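Local coordinates for protein endoglucanase, family GH5 (Zobellia galactanivorans, PDB 6GL2) that probably hydrolyses beta-glucan chains of the hemicellulose type, such as mixed-linked glucan, as a family 5 glycoside hydrolase, at residues D257-K262 with V271-W276; F234-T239 with D314-F319. All coordinates share one frame; numbering follows the deposited sequence.

Overall arrangement
The two contacts sample different layers of one (beta/alpha)8 barrel. Contact 1 is buried: a helix of the outer ring lies against strand 271-276, and the packing is wholly apolar, methyl against methyl. Contact 2 is only partly buried and joins two connecting segments that follow barrel strands: short helix 232-237, after strand 222-227, and the loop after strand 304-307. Here an aromatic ring meets a leucine methyl at its edge and a backbone carbonyl oxygen obliquely. The centres of contact 1 and contact 2 are 20 Å apart; the nearest atoms of contact 1 and contact 2 are about 5 Å apart, without touching. Helices 232-237 and 246-266 are consecutive in the chain. Neither contact has a hydrogen bond across it.

Contact 1: residues D257-K262 with V271-W276; sequences DKIRDK and VVMGEW
Helix segment 257-262 lies over the outer side of strand segment 271-276, with no hydrogen bond between the backbones, and Ile259 alone carries the helix side of the contact against Val271 and Met273. Its CG2, set anti to the backbone N by a chi1 of -63°, meets CG1 of Val271 at 3.9 Å, while CD1 of Ile259, at the end of the other branch, reaches CE of Met273 at 3.7 Å. Ile259 crosses each of these side chains at roughly a right angle. The Met273 chain is bent at both chi2 and chi3, which folds its methyl back to the isoleucine. This is helix-on-strand packing of a TIM barrel, in the beta-alpha-beta crossover from strand 222-227 through helix 246-266 to the neighbouring parallel strand 271-276. Phe263, Ile264 and Leu256 of the same helix extend the apolar layer over Val271 and Met273. On the helix, beyond the interface, Arg260 NE donates to Asp261 OD1 at 2.9 Å, whereas Asp257 OD1 stands above one face of the guanidinium, 3.2 Å from Arg260 NH1, and pairs by charge alone; the same OD1 has a second partner in Arg301. Further along the strand, Glu275 is held by Arg63 and Tyr229.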
loop_
_atom_site.group_PDB
_atom_site.type_symbol
_atom_site.label_atom_id
_atom_site.label_comp_id
_atom_site.label_asym_id
_atom_site.label_seq_id
_atom_site.Cartn_x
_atom_site.Cartn_y
_atom_site.Cartn_z
ATOM N N ASP A 257 -1.552 -17.899 -6.200
ATOM C CA ASP A 257 -0.581 -19.019 -6.015
ATOM C C ASP A 257 0.824 -18.686 -6.567
ATOM O O ASP A 257 1.801 -19.056 -5.999
ATOM C CB ASP A 257 -1.102 -20.347 -6.636
ATOM C CG ASP A 257 -2.279 -20.891 -5.945
ATOM O OD1 ASP A 257 -2.558 -20.638 -4.767
ATOM O OD2 ASP A 257 -2.883 -21.863 -6.527
ATOM N N LYS A 258 0.874 -17.888 -7.650
ATOM C CA LYS A 258 2.114 -17.350 -8.166
ATOM C C LYS A 258 2.862 -16.503 -7.114
ATOM O O LYS A 258 4.037 -16.603 -6.850
ATOM C CB LYS A 258 1.860 -16.557 -9.445
ATOM C CG LYS A 258 2.912 -15.713 -10.043
ATOM C CD LYS A 258 2.356 -15.018 -11.315
ATOM C CE LYS A 258 1.640 -13.629 -11.112
ATOM N NZ LYS A 258 1.129 -12.697 -12.239
ATOM N N ILE A 259 2.079 -15.614 -6.486
ATOM C CA ILE A 259 2.597 -14.716 -5.436
ATOM C C ILE A 259 3.049 -15.550 -4.221
ATOM O O ILE A 259 4.132 -15.390 -3.669
ATOM C CB ILE A 259 1.489 -13.724 -5.048
ATOM C CG1 ILE A 259 1.123 -12.839 -6.248
ATOM C CG2 ILE A 259 1.831 -12.987 -3.737
ATOM C CD1 ILE A 259 -0.148 -12.046 -6.014
ATOM N N ARG A 260 2.185 -16.470 -3.767
ATOM C CA ARG A 260 2.534 -17.362 -2.665
ATOM C C ARG A 260 3.792 -18.187 -2.942
ATOM O O ARG A 260 4.733 -18.270 -2.173
ATOM C CB ARG A 260 1.379 -18.338 -2.318
ATOM C CG ARG A 260 1.730 -19.464 -1.362
ATOM C CD ARG A 260 0.754 -20.638 -1.473
ATOM N NE ARG A 260 0.766 -21.334 -2.808
ATOM C CZ ARG A 260 -0.187 -22.169 -3.219
ATOM N NH1 ARG A 260 -1.257 -22.399 -2.437
ATOM N NH2 ARG A 260 -0.116 -22.736 -4.414
ATOM N N ASP A 261 3.763 -18.800 -4.125
ATOM C CA ASP A 261 4.898 -19.699 -4.480
ATOM C C ASP A 261 6.253 -19.013 -4.504
ATOM O O ASP A 261 7.280 -19.543 -4.050
ATOM C CB ASP A 261 4.606 -20.454 -5.768
ATOM C CG ASP A 261 3.447 -21.454 -5.633
ATOM O OD1 ASP A 261 3.018 -21.776 -4.519
ATOM O OD2 ASP A 261 2.974 -21.901 -6.735
ATOM N N LYS A 262 6.269 -17.772 -5.024
ATOM C CA LYS A 262 7.520 -17.010 -5.151
ATOM C C LYS A 262 7.910 -16.488 -3.775
ATOM O O LYS A 262 8.976 -16.721 -3.286
ATOM C CB LYS A 262 7.417 -15.852 -6.139
ATOM C CG LYS A 262 8.665 -14.998 -6.223
ATOM C CD LYS A 262 9.744 -15.872 -6.883
ATOM C CE LYS A 262 11.025 -15.193 -7.336
ATOM N NZ LYS A 262 11.840 -16.254 -8.040
ATOM N N VAL A 271 3.576 -11.437 2.693
ATOM C CA VAL A 271 3.019 -10.583 1.669
ATOM C C VAL A 271 1.816 -9.836 2.186
ATOM O O VAL A 271 0.848 -10.386 2.710
ATOM C CB VAL A 271 2.638 -11.394 0.423
ATOM C CG1 VAL A 271 2.142 -10.475 -0.716
ATOM C CG2 VAL A 271 3.890 -12.197 -0.073
ATOM N N VAL A 272 1.832 -8.508 1.854
ATOM C CA VAL A 272 0.603 -7.624 2.030
ATOM C C VAL A 272 0.154 -7.181 0.654
ATOM O O VAL A 272 0.937 -6.622 -0.109
ATOM C CB VAL A 272 0.961 -6.457 2.930
ATOM C CG1 VAL A 272 -0.230 -5.499 2.969
ATOM C CG2 VAL A 272 1.252 -6.875 4.334
ATOM N N MET A 273 -1.070 -7.540 0.329
ATOM C CA MET A 273 -1.736 -7.098 -0.875
ATOM C C MET A 273 -2.314 -5.721 -0.590
ATOM O O MET A 273 -3.426 -5.560 -0.169
ATOM C CB MET A 273 -2.863 -8.028 -1.283
ATOM C CG MET A 273 -3.402 -7.728 -2.649
ATOM S SD MET A 273 -2.332 -8.154 -4.002
ATOM C CE MET A 273 -2.484 -9.920 -4.048
ATOM N N GLY A 274 -1.445 -4.726 -0.750
ATOM C CA GLY A 274 -1.707 -3.394 -0.170
ATOM C C GLY A 274 -2.747 -2.623 -0.962
ATOM O O GLY A 274 -3.339 -1.669 -0.397
ATOM N N GLU A 275 -3.095 -3.067 -2.163
ATOM C CA GLU A 275 -4.253 -2.623 -2.872
ATOM C C GLU A 275 -4.812 -3.747 -3.704
ATOM O O GLU A 275 -4.059 -4.533 -4.319
ATOM C CB GLU A 275 -3.978 -1.475 -3.890
ATOM C CG GLU A 275 -3.388 -0.241 -3.231
ATOM C CD GLU A 275 -3.048 0.846 -4.235
ATOM O OE1 GLU A 275 -3.465 0.809 -5.402
ATOM O OE2 GLU A 275 -2.338 1.828 -3.801
ATOM N N TRP A 276 -6.139 -3.769 -3.794
ATOM C CA TRP A 276 -6.944 -4.584 -4.712
ATOM C C TRP A 276 -8.349 -4.057 -4.609
ATOM O O TRP A 276 -8.628 -3.157 -3.791
ATOM C CB TRP A 276 -6.899 -6.080 -4.328
ATOM C CG TRP A 276 -7.564 -6.347 -3.046
ATOM C CD1 TRP A 276 -7.075 -6.094 -1.767
ATOM C CD2 TRP A 276 -8.888 -6.843 -2.849
ATOM N NE1 TRP A 276 -8.010 -6.418 -0.830
ATOM C CE2 TRP A 276 -9.124 -6.896 -1.429
ATOM C CE3 TRP A 276 -9.835 -7.372 -3.687
ATOM C CZ2 TRP A 276 -10.316 -7.420 -0.890
ATOM C CZ3 TRP A 276 -11.050 -7.857 -3.172
ATOM C CH2 TRP A 276 -11.258 -7.929 -1.780
#

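Contact 2: residues F234-T239 with D314-F319; sequences FCLDGT and DEFGIF
The phenyl ring of Phe316 meets CD2 of Leu236 at its edge, near the ring plane, and the carbonyl oxygen of Cys235 from an oblique direction. A single ring atom serves both partners: CZ of Phe316 lies 3.9 Å from Leu236 CD2 and 3.6 Å from Cys235 O, with CE1 of Phe316 a little farther from that oxygen, at 4.0 Å. The ring thus presents its far end to the helix, combining an apolar touch with a close approach to a backbone oxygen that is not a hydrogen bond. In Leu236, CB starts away from the loop, but chi2 of 179° puts CD1 in the extended place and leaves CD2, the other branch, to turn back to the ring. In barrel terms, the contact links helix 232-237, following strand 222-227, with the loop between strand 304-307 and helix 329-336, both parts of the connections around the beta/alpha barrel. Phe316 is further placed by its backbone, whose N and O bond to Asn310 and Trp307, and by an edge-to-face meeting with Trp308. Cys235 has its side chain about 9 Å from that of Asp240, a magnesium-binding residue, although no magnesium is bound to this chain.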
loop_
_atom_site.group_PDB
_atom_site.type_symbol
_atom_site.label_atom_id
_atom_site.label_comp_id
_atom_site.label_asym_id
_atom_site.label_seq_id
_atom_site.Cartn_x
_atom_site.Cartn_y
_atom_site.Cartn_z
ATOM N N PHE A 234 -12.374 -6.762 -15.202
ATOM C CA PHE A 234 -13.474 -6.595 -14.223
ATOM C C PHE A 234 -13.153 -5.482 -13.231
ATOM O O PHE A 234 -13.989 -4.631 -12.950
ATOM C CB PHE A 234 -13.678 -7.881 -13.507
ATOM C CG PHE A 234 -14.742 -7.845 -12.475
ATOM C CD1 PHE A 234 -16.083 -7.964 -12.832
ATOM C CD2 PHE A 234 -14.492 -7.723 -11.090
ATOM C CE1 PHE A 234 -17.104 -7.924 -11.898
ATOM C CE2 PHE A 234 -15.499 -7.714 -10.167
ATOM C CZ PHE A 234 -16.819 -7.797 -10.553
ATOM N N CYS A 235 -11.953 -5.438 -12.718
ATOM C CA CYS A 235 -11.637 -4.573 -11.588
ATOM C C CYS A 235 -11.326 -3.124 -11.937
ATOM O O CYS A 235 -11.668 -2.205 -11.194
ATOM C CB CYS A 235 -10.520 -5.147 -10.752
ATOM S SG CYS A 235 -10.813 -6.684 -9.957
ATOM N N LEU A 236 -10.589 -2.945 -13.043
ATOM C CA LEU A 236 -10.106 -1.639 -13.462
ATOM C C LEU A 236 -10.752 -1.075 -14.675
ATOM O O LEU A 236 -11.164 0.111 -14.666
ATOM C CB LEU A 236 -8.587 -1.689 -13.666
ATOM C CG LEU A 236 -7.719 -2.000 -12.432
ATOM C CD1 LEU A 236 -6.238 -2.053 -12.763
ATOM C CD2 LEU A 236 -8.012 -0.984 -11.331
ATOM N N ASP A 237 -10.838 -1.862 -15.713
ATOM C CA ASP A 237 -11.291 -1.289 -16.991
ATOM C C ASP A 237 -12.795 -1.168 -17.120
ATOM O O ASP A 237 -13.267 -0.317 -17.893
ATOM C CB ASP A 237 -10.839 -2.161 -18.146
ATOM C CG ASP A 237 -9.372 -2.108 -18.362
ATOM O OD1 ASP A 237 -8.689 -1.247 -17.705
ATOM O OD2 ASP A 237 -8.924 -2.945 -19.206
ATOM N N GLY A 238 -13.535 -2.000 -16.410
ATOM C CA GLY A 238 -14.987 -2.019 -16.557
ATOM C C GLY A 238 -15.484 -2.614 -17.891
ATOM O O GLY A 238 -16.705 -2.511 -18.233
ATOM N N THR A 239 -14.569 -3.305 -18.603
ATOM C CA THR A 239 -14.854 -3.904 -19.896
ATOM C C THR A 239 -15.553 -5.248 -19.712
ATOM O O THR A 239 -16.249 -5.732 -20.599
ATOM C CB THR A 239 -13.573 -4.060 -20.758
ATOM O OG1 THR A 239 -12.692 -5.050 -20.217
ATOM C CG2 THR A 239 -12.841 -2.721 -20.890
ATOM N N ASP A 314 -19.009 5.835 -7.032
ATOM C CA ASP A 314 -19.090 5.360 -8.403
ATOM C C ASP A 314 -17.857 4.624 -8.888
ATOM O O ASP A 314 -17.785 4.131 -10.014
ATOM C CB ASP A 314 -19.404 6.540 -9.339
ATOM C CG ASP A 314 -20.756 7.137 -8.995
ATOM O OD1 ASP A 314 -21.656 6.433 -8.552
ATOM O OD2 ASP A 314 -20.955 8.340 -9.208
ATOM N N GLU A 315 -16.819 4.575 -8.068
ATOM C CA GLU A 315 -15.549 3.957 -8.378
ATOM C C GLU A 315 -15.264 2.914 -7.301
ATOM O O GLU A 315 -15.765 1.817 -7.410
ATOM C CB GLU A 315 -14.476 5.052 -8.489
ATOM C CG GLU A 315 -14.753 5.956 -9.661
ATOM C CD GLU A 315 -13.844 7.118 -9.821
ATOM O OE1 GLU A 315 -12.835 7.242 -9.077
ATOM O OE2 GLU A 315 -14.038 8.023 -10.686
ATOM N N PHE A 316 -14.354 3.174 -6.327
ATOM C CA PHE A 316 -13.920 2.223 -5.354
ATOM C C PHE A 316 -14.426 2.459 -3.935
ATOM O O PHE A 316 -14.111 1.701 -2.998
ATOM C CB PHE A 316 -12.366 2.208 -5.336
ATOM C CG PHE A 316 -11.742 1.553 -6.554
ATOM C CD1 PHE A 316 -11.557 0.233 -6.572
ATOM C CD2 PHE A 316 -11.427 2.303 -7.657
ATOM C CE1 PHE A 316 -10.960 -0.403 -7.685
ATOM C CE2 PHE A 316 -10.905 1.676 -8.781
ATOM C CZ PHE A 316 -10.694 0.324 -8.765
ATOM N N GLY A 317 -15.194 3.534 -3.760
ATOM C CA GLY A 317 -15.623 3.905 -2.441
ATOM C C GLY A 317 -16.741 2.982 -1.920
ATOM O O GLY A 317 -17.827 2.845 -2.558
ATOM N N ILE A 318 -16.475 2.321 -0.832
ATOM C CA ILE A 318 -17.450 1.507 -0.124
ATOM C C ILE A 318 -17.918 2.094 1.200
ATOM O O ILE A 318 -19.014 1.762 1.675
ATOM C CB ILE A 318 -17.004 0.031 0.047
ATOM C CG1 ILE A 318 -15.758 -0.074 0.906
ATOM C CG2 ILE A 318 -16.689 -0.559 -1.335
ATOM C CD1 ILE A 318 -15.402 -1.512 1.235
ATOM N N PHE A 319 -17.170 3.086 1.699
ATOM C CA PHE A 319 -17.536 3.874 2.909
ATOM C C PHE A 319 -17.850 5.298 2.486
ATOM O O PHE A 319 -17.131 5.862 1.679
ATOM C CB PHE A 319 -16.367 3.862 3.859
ATOM C CG PHE A 319 -16.579 4.670 5.128
ATOM C CD1 PHE A 319 -17.625 4.367 6.007
ATOM C CD2 PHE A 319 -15.827 5.758 5.415
ATOM C CE1 PHE A 319 -17.811 5.114 7.152
ATOM C CE2 PHE A 319 -16.046 6.504 6.580
ATOM C CZ PHE A 319 -17.038 6.202 7.449
#